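Local coordinates for single-stranded DNA-binding protein (Enterobacter phage Enc34, PDB 5ODK) that probably binds single-stranded DNA through an OB fold, consistent with a role in phage DNA replication, at residues Ser153-Lys157 against Tyr158-Ile162. Numbering follows the deposited sequence.
Sequences SQENK and YGKRI
Asn-156 and Gly-159 close the tip of a two-stranded antiparallel hairpin, where two backbone hydrogen bonds join them, Asn-156 N to Gly-159 O at 3.1 Å and Gly-159 N to Asn-156 O at 3.0 Å. The Asn-156 side chain also turns back on the loop: with CG between the backbone N and carbonyl carbon (chi1 63°), OD1 takes the N-H of Tyr-158 at 2.9 Å in a bent bond and lies at the edge of its ring. This is an Asx turn set on a type I beta turn, a two-residue connection between strands 144-156 and 159-173 of the OB fold. Water 1 bridges Asn-156 OD1, Gly-159 O and Arg-161 NH1; it sits in the plane of the Arg-161 guanidinium, at its edge, and accepts from NH1, which adds a weak bond to Tyr-158 O. At the solvent-facing tip, Lys-157 runs alongside Tyr-158, CG over one ring face 4.0 Å from the centroid and CE 3.4 Å from OH. Deeper in, Ile-162 CD1 packs on Ser-153 CB at 3.8 Å, next to Thr-74 of helix 61-76. On that same face Glu-155 and Lys-160 run side by side without their charges meeting, OE2 and NZ staying 4.7 Å apart, while Glu-155 OE1 bonds to His-78 and Thr-80.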
loop_
_atom_site.group_PDB
_atom_site.type_symbol
_atom_site.label_atom_id
_atom_site.label_comp_id
_atom_site.label_asym_id
_atom_site.label_seq_id
_atom_site.Cartn_x
_atom_site.Cartn_y
_atom_site.Cartn_z
ATOM N N SER A 153 0.496 -2.027 14.121
ATOM C CA SER A 153 0.593 -3.337 14.719
ATOM C C SER A 153 -0.736 -3.760 15.323
ATOM O O SER A 153 -1.473 -2.949 15.894
ATOM C CB SER A 153 1.711 -3.367 15.764
ATOM O OG SER A 153 1.527 -2.350 16.717
ATOM N N GLN A 154 -1.014 -5.052 15.218
ATOM C CA GLN A 154 -2.246 -5.624 15.727
ATOM C C GLN A 154 -1.989 -6.901 16.499
ATOM O O GLN A 154 -1.240 -7.744 16.047
ATOM C CB GLN A 154 -3.213 -5.839 14.577
ATOM C CG GLN A 154 -4.621 -6.239 14.998
ATOM C CD GLN A 154 -5.522 -6.329 13.795
ATOM O OE1 GLN A 154 -5.136 -6.930 12.779
ATOM N NE2 GLN A 154 -6.723 -5.760 13.901
ATOM N N GLU A 155 -2.637 -7.020 17.643
ATOM C CA GLU A 155 -2.543 -8.206 18.463
ATOM C C GLU A 155 -3.916 -8.465 19.063
ATOM O O GLU A 155 -4.414 -7.675 19.877
ATOM C CB GLU A 155 -1.519 -7.968 19.562
ATOM C CG GLU A 155 -1.324 -9.112 20.544
ATOM C CD GLU A 155 -0.422 -8.763 21.704
ATOM O OE1 GLU A 155 -0.241 -7.559 21.998
ATOM O OE2 GLU A 155 0.096 -9.697 22.336
ATOM N N ASN A 156 -4.556 -9.534 18.605
ATOM C CA ASN A 156 -5.869 -9.920 19.102
ATOM C C ASN A 156 -6.045 -11.419 18.963
ATOM O O ASN A 156 -5.112 -12.123 18.591
ATOM C CB ASN A 156 -6.979 -9.093 18.425
ATOM C CG ASN A 156 -7.074 -9.315 16.917
ATOM O OD1 ASN A 156 -6.739 -10.377 16.403
ATOM N ND2 ASN A 156 -7.495 -8.275 16.194
ATOM N N LYS A 157 -7.241 -11.909 19.249
ATOM C CA LYS A 157 -7.467 -13.345 19.212
ATOM C C LYS A 157 -7.276 -13.969 17.815
ATOM O O LYS A 157 -7.107 -15.169 17.700
ATOM C CB LYS A 157 -8.851 -13.679 19.771
ATOM C CG LYS A 157 -10.026 -13.210 18.947
ATOM C CD LYS A 157 -11.312 -13.455 19.720
ATOM C CE LYS A 157 -12.526 -13.170 18.872
ATOM N NZ LYS A 157 -13.769 -13.212 19.690
ATOM N N TYR A 158 -7.317 -13.156 16.762
ATOM C CA TYR A 158 -7.112 -13.663 15.421
ATOM C C TYR A 158 -5.659 -13.708 15.004
ATOM O O TYR A 158 -5.362 -14.199 13.929
ATOM C CB TYR A 158 -7.913 -12.841 14.407
ATOM C CG TYR A 158 -9.378 -12.806 14.710
ATOM C CD1 TYR A 158 -10.200 -13.839 14.318
ATOM C CD2 TYR A 158 -9.943 -11.744 15.404
ATOM C CE1 TYR A 158 -11.561 -13.818 14.609
ATOM C CE2 TYR A 158 -11.288 -11.717 15.707
ATOM C CZ TYR A 158 -12.091 -12.753 15.312
ATOM O OH TYR A 158 -13.434 -12.716 15.605
ATOM N N GLY A 159 -4.776 -13.168 15.841
ATOM C CA GLY A 159 -3.326 -13.248 15.638
ATOM C C GLY A 159 -2.595 -11.934 15.823
ATOM O O GLY A 159 -3.177 -10.910 16.211
ATOM N N LYS A 160 -1.313 -12.003 15.518
ATOM C CA LYS A 160 -0.384 -10.909 15.636
ATOM C C LYS A 160 0.085 -10.525 14.239
ATOM O O LYS A 160 0.571 -11.372 13.499
ATOM C CB LYS A 160 0.822 -11.324 16.460
ATOM C CG LYS A 160 0.510 -11.651 17.910
ATOM C CD LYS A 160 1.741 -12.184 18.671
ATOM C CE LYS A 160 1.510 -12.535 20.131
ATOM N NZ LYS A 160 2.725 -13.224 20.671
ATOM N N ARG A 161 -0.114 -9.256 13.865
ATOM C CA ARG A 161 0.097 -8.817 12.482
ATOM C C ARG A 161 0.781 -7.469 12.455
ATOM O O ARG A 161 0.630 -6.654 13.397
ATOM C CB ARG A 161 -1.237 -8.700 11.700
ATOM C CG ARG A 161 -2.016 -10.002 11.491
ATOM C CD ARG A 161 -3.318 -9.761 10.703
ATOM N NE ARG A 161 -3.969 -10.989 10.171
ATOM C CZ ARG A 161 -4.828 -11.784 10.826
ATOM N NH1 ARG A 161 -5.212 -11.536 12.073
ATOM N NH2 ARG A 161 -5.320 -12.861 10.222
ATOM N N ILE A 162 1.480 -7.198 11.349
ATOM C CA ILE A 162 1.813 -5.822 10.997
ATOM C C ILE A 162 1.020 -5.528 9.718
ATOM O O ILE A 162 1.216 -6.157 8.686
ATOM C CB ILE A 162 3.311 -5.556 10.762
ATOM C CG1 ILE A 162 4.156 -5.988 11.998
ATOM C CG2 ILE A 162 3.546 -4.094 10.430
ATOM C CD1 ILE A 162 3.847 -5.239 13.279
HETATM O O HOH W 1 -5.129 -9.874 14.261
#